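MGS-M4 (Unidentified, PDB 4Q3M) probably catalyses nicotinamide-dependent reduction of carbonyl compounds, as a TIM-barrel aldo-keto reductase whose physiological substrate is unknown. Local coordinates at residues S3-L6 / N7-E11; D26-N29 / A30-A34; D172-K176 / N177-L181; T233-R236 / I237-F241. All coordinates share one frame; numbering follows the deposited sequence.

Interaction 1 of 4, residues S3-L6 / N7-E11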
loop_
_atom_site.group_PDB
_atom_site.type_symbol
_atom_site.label_atom_id
_atom_site.label_comp_id
_atom_site.label_asym_id
_atom_site.label_seq_id
_atom_site.Cartn_x
_atom_site.Cartn_y
_atom_site.Cartn_z
ATOM N N SER A 3 -0.098 -8.819 28.535
ATOM C CA SER A 3 -0.386 -9.643 27.368
ATOM C C SER A 3 -1.812 -9.482 26.860
ATOM O O SER A 3 -2.719 -9.104 27.604
ATOM C CB SER A 3 -0.122 -11.117 27.688
ATOM O OG SER A 3 1.220 -11.317 28.097
ATOM N N VAL A 4 -1.995 -9.770 25.577
ATOM C CA VAL A 4 -3.314 -9.811 24.968
ATOM C C VAL A 4 -3.695 -11.268 24.739
ATOM O O VAL A 4 -2.830 -12.142 24.715
ATOM C CB VAL A 4 -3.354 -9.049 23.629
ATOM C CG1 VAL A 4 -2.908 -7.608 23.824
ATOM C CG2 VAL A 4 -2.481 -9.743 22.593
ATOM N N LYS A 5 -4.985 -11.542 24.578
ATOM C CA LYS A 5 -5.406 -12.899 24.254
ATOM C C LYS A 5 -6.021 -12.994 22.863
ATOM O O LYS A 5 -6.960 -12.277 22.521
ATOM C CB LYS A 5 -6.383 -13.441 25.301
ATOM C CG LYS A 5 -6.064 -13.033 26.731
ATOM C CD LYS A 5 -6.424 -14.151 27.699
ATOM C CE LYS A 5 -7.791 -14.741 27.398
ATOM N NZ LYS A 5 -7.889 -16.147 27.882
ATOM N N LEU A 6 -5.457 -13.891 22.063
ATOM C CA LEU A 6 -5.904 -14.122 20.697
ATOM C C LEU A 6 -7.264 -14.810 20.713
ATOM O O LEU A 6 -7.754 -15.191 21.775
ATOM C CB LEU A 6 -4.869 -14.964 19.947
ATOM C CG LEU A 6 -3.426 -14.484 20.146
ATOM C CD1 LEU A 6 -2.444 -15.357 19.384
ATOM C CD2 LEU A 6 -3.265 -13.023 19.744
ATOM N N ASN A 7 -7.872 -14.978 19.541
ATOM C CA ASN A 7 -9.233 -15.507 19.458
ATOM C C ASN A 7 -9.374 -16.953 19.940
ATOM O O ASN A 7 -10.488 -17.452 20.101
ATOM C CB ASN A 7 -9.759 -15.381 18.023
ATOM C CG ASN A 7 -8.908 -16.132 17.009
ATOM O OD1 ASN A 7 -8.522 -17.281 17.222
ATOM N ND2 ASN A 7 -8.614 -15.475 15.893
ATOM N N ASN A 8 -8.247 -17.622 20.166
ATOM C CA ASN A 8 -8.258 -18.982 20.694
ATOM C C ASN A 8 -7.869 -19.008 22.168
ATOM O O ASN A 8 -7.442 -20.041 22.689
ATOM C CB ASN A 8 -7.320 -19.880 19.885
ATOM C CG ASN A 8 -5.861 -19.502 20.052
ATOM O OD1 ASN A 8 -5.533 -18.349 20.326
ATOM N ND2 ASN A 8 -4.977 -20.479 19.888
ATOM N N ASN A 9 -8.011 -17.855 22.820
ATOM C CA ASN A 9 -7.722 -17.678 24.246
ATOM C C ASN A 9 -6.249 -17.872 24.605
ATOM O O ASN A 9 -5.906 -17.989 25.781
ATOM C CB ASN A 9 -8.579 -18.628 25.090
ATOM C CG ASN A 9 -10.058 -18.504 24.786
ATOM O OD1 ASN A 9 -10.572 -17.405 24.585
ATOM N ND2 ASN A 9 -10.749 -19.638 24.747
ATOM N N TYR A 10 -5.381 -17.897 23.599
ATOM C CA TYR A 10 -3.951 -18.045 23.845
ATOM C C TYR A 10 -3.309 -16.679 24.067
ATOM O O TYR A 10 -3.460 -15.772 23.250
ATOM C CB TYR A 10 -3.271 -18.773 22.684
ATOM C CG TYR A 10 -1.902 -19.316 23.027
ATOM C CD1 TYR A 10 -1.764 -20.509 23.724
ATOM C CD2 TYR A 10 -0.748 -18.637 22.653
ATOM C CE1 TYR A 10 -0.516 -21.013 24.041
ATOM C CE2 TYR A 10 0.505 -19.134 22.967
ATOM C CZ TYR A 10 0.614 -20.320 23.661
ATOM O OH TYR A 10 1.857 -20.820 23.975
ATOM N N GLU A 11 -2.593 -16.540 25.178
ATOM C CA GLU A 11 -2.002 -15.259 25.547
ATOM C C GLU A 11 -0.749 -14.945 24.738
ATOM O O GLU A 11 0.002 -15.841 24.351
ATOM C CB GLU A 11 -1.677 -15.231 27.042
ATOM C CG GLU A 11 -2.904 -15.203 27.936
ATOM C CD GLU A 11 -2.553 -15.129 29.408
ATOM O OE1 GLU A 11 -1.353 -15.221 29.739
ATOM O OE2 GLU A 11 -3.479 -14.976 30.233
HETATM O O HOH W 1 -10.402 -14.511 22.944
#

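Interaction 2 of 4, residues D26-N29 / A30-A34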
loop_
_atom_site.group_PDB
_atom_site.type_symbol
_atom_site.label_atom_id
_atom_site.label_comp_id
_atom_site.label_asym_id
_atom_site.label_seq_id
_atom_site.Cartn_x
_atom_site.Cartn_y
_atom_site.Cartn_z
ATOM N N ASP A 26 25.231 -11.636 17.126
ATOM C CA ASP A 26 24.557 -10.374 17.402
ATOM C C ASP A 26 23.078 -10.633 17.654
ATOM O O ASP A 26 22.437 -9.926 18.430
ATOM C CB ASP A 26 24.745 -9.387 16.249
ATOM C CG ASP A 26 26.163 -8.858 16.159
ATOM O OD1 ASP A 26 26.450 -7.811 16.777
ATOM O OD2 ASP A 26 26.993 -9.488 15.469
ATOM N N ALA A 27 22.547 -11.657 16.995
ATOM C CA ALA A 27 21.174 -12.088 17.225
ATOM C C ALA A 27 21.086 -12.868 18.529
ATOM O O ALA A 27 20.115 -12.746 19.273
ATOM C CB ALA A 27 20.674 -12.930 16.065
ATOM N N TYR A 28 22.113 -13.669 18.797
ATOM C CA TYR A 28 22.185 -14.456 20.022
ATOM C C TYR A 28 22.236 -13.559 21.256
ATOM O O TYR A 28 21.475 -13.751 22.204
ATOM C CB TYR A 28 23.407 -15.379 19.994
ATOM C CG TYR A 28 23.705 -16.048 21.318
ATOM C CD1 TYR A 28 23.041 -17.206 21.699
ATOM C CD2 TYR A 28 24.654 -15.522 22.187
ATOM C CE1 TYR A 28 23.310 -17.819 22.908
ATOM C CE2 TYR A 28 24.929 -16.127 23.398
ATOM C CZ TYR A 28 24.255 -17.276 23.754
ATOM O OH TYR A 28 24.525 -17.882 24.959
ATOM N N ASN A 29 23.140 -12.585 21.234
ATOM C CA ASN A 29 23.311 -11.670 22.357
ATOM C C ASN A 29 22.065 -10.834 22.621
ATOM O O ASN A 29 21.683 -10.626 23.772
ATOM C CB ASN A 29 24.507 -10.746 22.116
ATOM C CG ASN A 29 25.833 -11.476 22.194
ATOM O OD1 ASN A 29 25.964 -12.476 22.900
ATOM N ND2 ASN A 29 26.827 -10.976 21.469
ATOM N N ALA A 30 21.436 -10.362 21.549
ATOM C CA ALA A 30 20.262 -9.504 21.656
ATOM C C ALA A 30 19.104 -10.208 22.356
ATOM O O ALA A 30 18.433 -9.618 23.204
ATOM C CB ALA A 30 19.832 -9.027 20.277
ATOM N N VAL A 31 18.877 -11.469 21.998
ATOM C CA VAL A 31 17.787 -12.251 22.572
ATOM C C VAL A 31 17.912 -12.374 24.088
ATOM O O VAL A 31 16.955 -12.118 24.819
ATOM C CB VAL A 31 17.718 -13.663 21.954
ATOM C CG1 VAL A 31 16.779 -14.554 22.752
ATOM C CG2 VAL A 31 17.273 -13.584 20.502
ATOM N N LYS A 32 19.097 -12.752 24.559
ATOM C CA LYS A 32 19.320 -12.923 25.991
ATOM C C LYS A 32 19.343 -11.586 26.723
ATOM O O LYS A 32 18.818 -11.471 27.830
ATOM C CB LYS A 32 20.622 -13.678 26.249
ATOM C CG LYS A 32 20.882 -13.946 27.720
ATOM C CD LYS A 32 20.977 -15.433 27.996
ATOM C CE LYS A 32 22.067 -16.068 27.155
ATOM N NZ LYS A 32 22.262 -17.495 27.508
ATOM N N ALA A 33 19.951 -10.578 26.104
ATOM C CA ALA A 33 19.970 -9.233 26.670
ATOM C C ALA A 33 18.545 -8.720 26.844
ATOM O O ALA A 33 18.268 -7.902 27.721
ATOM C CB ALA A 33 20.773 -8.289 25.790
ATOM N N ALA A 34 17.647 -9.218 26.000
ATOM C CA ALA A 34 16.231 -8.897 26.096
ATOM C C ALA A 34 15.544 -9.776 27.137
ATOM O O ALA A 34 14.785 -9.284 27.972
ATOM C CB ALA A 34 15.561 -9.057 24.742
#

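Interaction 3 of 4, residues D172-K176 / N177-L181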
loop_
_atom_site.group_PDB
_atom_site.type_symbol
_atom_site.label_atom_id
_atom_site.label_comp_id
_atom_site.label_asym_id
_atom_site.label_seq_id
_atom_site.Cartn_x
_atom_site.Cartn_y
_atom_site.Cartn_z
ATOM N N ASP A 172 -9.139 -1.518 12.445
ATOM C CA ASP A 172 -10.564 -1.662 12.712
ATOM C C ASP A 172 -11.121 -2.930 12.081
ATOM O O ASP A 172 -11.917 -3.635 12.697
ATOM C CB ASP A 172 -11.336 -0.441 12.206
ATOM C CG ASP A 172 -11.183 0.763 13.115
ATOM O OD1 ASP A 172 -10.786 0.579 14.285
ATOM O OD2 ASP A 172 -11.467 1.892 12.661
ATOM N N TYR A 173 -10.698 -3.219 10.852
ATOM C CA TYR A 173 -11.141 -4.428 10.167
ATOM C C TYR A 173 -10.744 -5.675 10.948
ATOM O O TYR A 173 -11.564 -6.567 11.165
ATOM C CB TYR A 173 -10.570 -4.504 8.749
ATOM C CG TYR A 173 -10.866 -5.828 8.077
ATOM C CD1 TYR A 173 -12.086 -6.053 7.451
ATOM C CD2 TYR A 173 -9.935 -6.859 8.084
ATOM C CE1 TYR A 173 -12.365 -7.264 6.847
ATOM C CE2 TYR A 173 -10.206 -8.071 7.487
ATOM C CZ TYR A 173 -11.420 -8.269 6.868
ATOM O OH TYR A 173 -11.688 -9.479 6.274
ATOM N N CYS A 174 -9.480 -5.733 11.357
ATOM C CA CYS A 174 -8.968 -6.872 12.109
ATOM C C CYS A 174 -9.730 -7.064 13.416
ATOM O O CYS A 174 -10.106 -8.184 13.765
ATOM C CB CYS A 174 -7.473 -6.701 12.389
ATOM S SG CYS A 174 -6.418 -6.803 10.923
ATOM N N LYS A 175 -9.963 -5.966 14.130
ATOM C CA LYS A 175 -10.683 -6.018 15.398
ATOM C C LYS A 175 -12.117 -6.507 15.212
ATOM O O LYS A 175 -12.652 -7.212 16.067
ATOM C CB LYS A 175 -10.682 -4.645 16.077
ATOM C CG LYS A 175 -9.379 -4.305 16.782
ATOM C CD LYS A 175 -9.531 -3.082 17.674
ATOM C CE LYS A 175 -9.828 -1.831 16.863
ATOM N NZ LYS A 175 -10.085 -0.654 17.740
ATOM N N LYS A 176 -12.734 -6.133 14.096
ATOM C CA LYS A 176 -14.086 -6.588 13.789
ATOM C C LYS A 176 -14.101 -8.081 13.481
ATOM O O LYS A 176 -15.104 -8.759 13.705
ATOM C CB LYS A 176 -14.671 -5.804 12.611
ATOM C CG LYS A 176 -15.012 -4.357 12.929
ATOM C CD LYS A 176 -15.638 -3.659 11.730
ATOM C CE LYS A 176 -15.988 -2.214 12.052
ATOM N NZ LYS A 176 -16.633 -1.527 10.899
ATOM N N ASN A 177 -12.984 -8.588 12.969
ATOM C CA ASN A 177 -12.880 -9.995 12.605
ATOM C C ASN A 177 -12.001 -10.785 13.570
ATOM O O ASN A 177 -11.493 -11.854 13.226
ATOM C CB ASN A 177 -12.348 -10.133 11.180
ATOM C CG ASN A 177 -13.325 -9.618 10.143
ATOM O OD1 ASN A 177 -14.177 -10.360 9.653
ATOM N ND2 ASN A 177 -13.212 -8.338 9.807
ATOM N N ASN A 178 -11.828 -10.243 14.774
ATOM C CA ASN A 178 -11.109 -10.914 15.855
ATOM C C ASN A 178 -9.682 -11.305 15.483
ATOM O O ASN A 178 -9.210 -12.387 15.834
ATOM C CB ASN A 178 -11.883 -12.153 16.309
ATOM C CG ASN A 178 -13.366 -11.886 16.456
ATOM O OD1 ASN A 178 -13.801 -11.232 17.404
ATOM N ND2 ASN A 178 -14.154 -12.392 15.514
ATOM N N ILE A 179 -9.003 -10.417 14.766
ATOM C CA ILE A 179 -7.611 -10.630 14.398
ATOM C C ILE A 179 -6.717 -9.654 15.153
ATOM O O ILE A 179 -6.913 -8.441 15.081
ATOM C CB ILE A 179 -7.392 -10.460 12.883
ATOM C CG1 ILE A 179 -8.286 -11.426 12.103
ATOM C CG2 ILE A 179 -5.928 -10.671 12.528
ATOM C CD1 ILE A 179 -8.185 -11.274 10.600
ATOM N N GLN A 180 -5.743 -10.183 15.885
ATOM C CA GLN A 180 -4.820 -9.336 16.627
ATOM C C GLN A 180 -3.791 -8.717 15.695
ATOM O O GLN A 180 -2.931 -9.413 15.156
ATOM C CB GLN A 180 -4.116 -10.128 17.729
ATOM C CG GLN A 180 -3.045 -9.334 18.463
ATOM C CD GLN A 180 -3.614 -8.155 19.231
ATOM O OE1 GLN A 180 -4.646 -8.271 19.890
ATOM N NE2 GLN A 180 -2.942 -7.013 19.146
ATOM N N LEU A 181 -3.883 -7.406 15.502
ATOM C CA LEU A 181 -2.916 -6.704 14.674
ATOM C C LEU A 181 -1.590 -6.578 15.410
ATOM O O LEU A 181 -1.548 -6.181 16.575
ATOM C CB LEU A 181 -3.439 -5.323 14.274
ATOM C CG LEU A 181 -2.644 -4.611 13.177
ATOM C CD1 LEU A 181 -3.575 -4.064 12.110
ATOM C CD2 LEU A 181 -1.793 -3.498 13.767
#

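Interaction 4 of 4, residues T233-R236 / I237-F241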
loop_
_atom_site.group_PDB
_atom_site.type_symbol
_atom_site.label_atom_id
_atom_site.label_comp_id
_atom_site.label_asym_id
_atom_site.label_seq_id
_atom_site.Cartn_x
_atom_site.Cartn_y
_atom_site.Cartn_z
ATOM N N THR A 233 21.290 -3.438 20.143
ATOM C CA THR A 233 21.973 -2.634 21.149
ATOM C C THR A 233 21.289 -2.794 22.502
ATOM O O THR A 233 20.182 -2.292 22.699
ATOM C CB THR A 233 22.004 -1.146 20.760
ATOM O OG1 THR A 233 22.532 -1.006 19.435
ATOM C CG2 THR A 233 22.864 -0.357 21.734
ATOM N N PRO A 234 21.955 -3.492 23.437
ATOM C CA PRO A 234 21.429 -3.868 24.757
ATOM C C PRO A 234 20.738 -2.730 25.506
ATOM O O PRO A 234 19.698 -2.958 26.124
ATOM C CB PRO A 234 22.681 -4.321 25.509
ATOM C CG PRO A 234 23.572 -4.843 24.444
ATOM C CD PRO A 234 23.343 -3.953 23.254
ATOM N N GLU A 235 21.306 -1.529 25.450
ATOM C CA GLU A 235 20.729 -0.383 26.145
ATOM C C GLU A 235 19.343 -0.036 25.615
ATOM O O GLU A 235 18.391 0.090 26.385
ATOM C CB GLU A 235 21.643 0.838 26.030
ATOM C CG GLU A 235 20.947 2.149 26.364
ATOM C CD GLU A 235 21.850 3.128 27.085
ATOM O OE1 GLU A 235 23.003 3.313 26.643
ATOM O OE2 GLU A 235 21.405 3.713 28.096
ATOM N N ARG A 236 19.234 0.117 24.299
ATOM C CA ARG A 236 17.968 0.492 23.684
ATOM C C ARG A 236 16.935 -0.623 23.819
ATOM O O ARG A 236 15.733 -0.367 23.807
ATOM C CB ARG A 236 18.169 0.853 22.211
ATOM C CG ARG A 236 17.640 2.232 21.851
ATOM C CD ARG A 236 17.647 2.469 20.353
ATOM N NE ARG A 236 17.043 3.753 20.011
ATOM C CZ ARG A 236 16.759 4.141 18.772
ATOM N NH1 ARG A 236 17.020 3.340 17.748
ATOM N NH2 ARG A 236 16.209 5.329 18.556
ATOM N N ILE A 237 17.412 -1.857 23.950
ATOM C CA ILE A 237 16.533 -2.995 24.193
ATOM C C ILE A 237 15.830 -2.835 25.538
ATOM O O ILE A 237 14.637 -3.108 25.666
ATOM C CB ILE A 237 17.309 -4.327 24.171
ATOM C CG1 ILE A 237 17.961 -4.543 22.804
ATOM C CG2 ILE A 237 16.389 -5.489 24.498
ATOM C CD1 ILE A 237 18.820 -5.787 22.727
ATOM N N VAL A 238 16.582 -2.378 26.535
ATOM C CA VAL A 238 16.034 -2.129 27.863
ATOM C C VAL A 238 15.102 -0.921 27.843
ATOM O O VAL A 238 14.036 -0.936 28.462
ATOM C CB VAL A 238 17.153 -1.898 28.900
ATOM C CG1 VAL A 238 16.563 -1.594 30.268
ATOM C CG2 VAL A 238 18.067 -3.112 28.969
ATOM N N GLN A 239 15.508 0.122 27.124
ATOM C CA GLN A 239 14.698 1.328 26.991
ATOM C C GLN A 239 13.368 1.024 26.311
ATOM O O GLN A 239 12.314 1.473 26.762
ATOM C CB GLN A 239 15.453 2.401 26.203
ATOM C CG GLN A 239 16.695 2.928 26.898
ATOM C CD GLN A 239 17.380 4.026 26.106
ATOM O OE1 GLN A 239 16.994 4.326 24.977
ATOM N NE2 GLN A 239 18.405 4.629 26.697
ATOM N N ASN A 240 13.425 0.250 25.233
ATOM C CA ASN A 240 12.227 -0.123 24.490
ATOM C C ASN A 240 11.266 -0.968 25.320
ATOM O O ASN A 240 10.086 -1.080 24.991
ATOM C CB ASN A 240 12.607 -0.875 23.213
ATOM C CG ASN A 240 13.212 0.033 22.160
ATOM O OD1 ASN A 240 13.573 1.175 22.441
ATOM N ND2 ASN A 240 13.326 -0.473 20.937
ATOM N N PHE A 241 11.775 -1.555 26.399
ATOM C CA PHE A 241 10.953 -2.372 27.281
ATOM C C PHE A 241 10.389 -1.552 28.437
ATOM O O PHE A 241 9.309 -1.848 28.946
ATOM C CB PHE A 241 11.757 -3.552 27.825
ATOM C CG PHE A 241 10.926 -4.561 28.564
ATOM C CD1 PHE A 241 10.111 -5.444 27.874
ATOM C CD2 PHE A 241 10.959 -4.627 29.947
ATOM C CE1 PHE A 241 9.344 -6.373 28.550
ATOM C CE2 PHE A 241 10.194 -5.555 30.628
ATOM C CZ PHE A 241 9.385 -6.429 29.929
#

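Interaction 1 of 4, residues S3-L6 / N7-E11
The N-terminal beta-hairpin brings Lys5 of strand 3-5 opposite Glu11, the first residue of strand 11-13, as an antiparallel non-hydrogen-bonded pair with CA atoms 4.3 Å apart. The two side chains share a face of the hairpin and meet through their aliphatic parts: Lys5 CD lies 3.7 Å from Glu11 CG, while the ammonium and carboxylate groups stay 5.1 Å apart, measured from Lys5 NZ to Glu11 OE2. Bends at chi2 and chi3 carry the lysine chain back over the turn, where NZ makes a weak hydrogen bond to Asn9 O. Beyond this pair, at the turn, the reversal is tightly hydrogen-bonded. Leu6 N donates almost straight to Tyr10 O (3.0 Å, 168° at the hydrogen), and Asn9 N returns to Leu6 O at 2.9 Å, closing a type I turn from Leu6 to Asn9. Leu6 O also accepts a bond from a water that bridges, weakly, to Asn9 OD1. In Asn8 a chi1 of 67° folds the amide back over its own main chain, which brings OD1 over the turn toward Tyr10 N, 3.3 Å away, for a weak bond; its ND2 is held by Tyr125 OH and Lys131 O. Leu6 is buried, packing on Gln180 and Ala132, and Tyr10 OH reaches Asp101. Asn9, the fourth residue of the turn, with positive phi (65°), together with Leu6 N and O bonded to Tyr10 and Asn9, is the signature of a type I turn with a G1 beta bulge, here in the hairpin that precedes the barrel strands, as in other aldo-keto reductases.

Interaction 2 of 4, residues D26-N29 / A30-A34
Asp26 to Ala34 form one continuous piece of helix 26-37, and the backbone of Asp26-Asn29 meets that of Ala30-Ala34 through i to i+4 hydrogen bonds of uneven strength. Ala33 N to Asn29 O is the shortest of the four at 2.9 Å, with 161° at the hydrogen. Val31 N to Ala27 O is longer, 3.3 Å, and the bonds from Ala30 N to Asp26 O and from Lys32 N to Tyr28 O are weak. On one flank of the helix Tyr28 and Lys32, a turn apart, run side by side in the same direction. Both leave the backbone with CG opposite N (chi1 170° for Tyr28 and -177° for Lys32), which sends both out on the same side of the helix; kinks at chi2 and chi3 of the lysine then bring its end in toward the phenol. Lys32 NZ lies 3.4 Å from Tyr28 OH, to which it donates a weak hydrogen bond, and Lys32 CE stands 3.8 Å from the same hydroxyl oxygen. Tyr28 also packs on Ala57, and Val31 on Val54 and Ala57; this flank thus packs helix 26-37, of the beta-alpha-beta unit strand 17-18, helix 26-37, strand 41-43, against helix 51-59. On the chemistry, the phenol oxygen acts as acceptor, and the ammonium has two weak acceptors, Tyr28 OH and Asp60 O in the loop after helix 51-59. That is consistent with an interaction that holds the lysine end beside the phenol, its position probably only loosely fixed.

Interaction 3 of 4, residues D172-K176 / N177-L181
The side-chain amide of Asn177 meets the same residue in two ways: ND2 donates to the backbone oxygen of Tyr173 and at the same time sits over one face of the Tyr173 ring. The hydrogen bond to Tyr173 O is 2.8 Å long and nearly straight (167°), and the oxygen lies close to the amide plane. ND2 stands 3.2 Å above the ring plane, offset toward the rim, with Tyr173 CE1 at 3.3 Å; ring and amide are inclined by 38°, so they are not stacked flat. Tyr173 has CG opposite its N (chi1 173°), which swings the ring over the helix end toward the amide. Its carbonyl also accepts a weak bond from Asn177 N. Here helix 168-176 stops and the chain turns toward strand 180-184, within a beta-alpha-beta unit of the TIM barrel. The stop is a Schellman motif: Asn178, with a positive phi, is the C-prime residue, Ile179 N bonds to Cys174 O at 2.7 Å, and Asn178 N makes a weak bond to Lys175 O. The hydrophobic contact that goes with this motif joins Cys174 CB and Ile179 CB, 3.8 Å apart. One step further, Cys174 SG touches Leu181 CD1 at 4.1 Å, carrying the apolar layer between helix and strand. Asn157 of strand 156-160 contacts both Cys174 and Ile179, and Leu143 of helix 140-149 covers Tyr173 and Cys174.

Interaction 4 of 4, residues T233-R236 / I237-F241
The side-chain amide of Gln239 turns its nitrogen toward the Glu235 carboxylate without stacking on it, the two planes being 61° apart. NE2 lies 3.6 Å from Glu235 CG and 3.4 Å from Glu235 OE2. On its oxygen side the amide meets only the aliphatic part of Arg236, OE1 lying 3.8 Å from Arg236 CG, while the guanidinium extends away and does not touch it. These groups ride on the surface of helix 234-241, which follows strand 226-227, the eighth of the parallel barrel strands. Gln239 runs straight beyond CG, whereas the bend of Glu235 at chi2 turns its carboxylate toward Gln239 NE2; the two side chains cross at an oblique angle, one turn apart. Beneath them the helix has ordinary i to i+4 bonds, from Ile237 N to Thr233 O and from Gln239 N to Glu235 O, and Asn240 N reaches Arg236 O at 2.8 Å. Thr233 occupies the N-cap position, yet its side chain makes no capping bond. Toward the protein interior the Asn240 side chain packs on Pro213 and Ile217 of helix 212-222 and is itself about 6 Å from a bound sulfate, probably picked up from the crystallisation liquor. Arg236 leans on Ile192 and Leu196. Ile237, with CG1 opposite its carbonyl carbon (chi1 -61°), folds back along the first turn of the helix, and its CD1 ends 3.8 Å from Pro234 CA and equally far from Thr233 O.

How the interactions relate
The four contacts form two touching pairs. Interactions 1 and 3 meet where Asn7 ND2 reaches Asn178 O (3.1 Å, probably a hydrogen bond) and Leu6 CD2 packs on Gln180 CB at 3.6 Å, tying the N-terminal hairpin to the helix end that leads into strand 180-184. Interactions 2 and 4 meet at Ala34 CB and Ile237 CG2, 3.7 Å apart, where the helix after the first barrel strand lies beside the helix after the eighth, as the closed barrel requires. Interaction 3 lies across the chain's centre from both, with centres about 31 Å from interaction 2 and 29 Å from interaction 4. A bound sulfate lies about 6 Å from the Asn240 side chain of interaction 4.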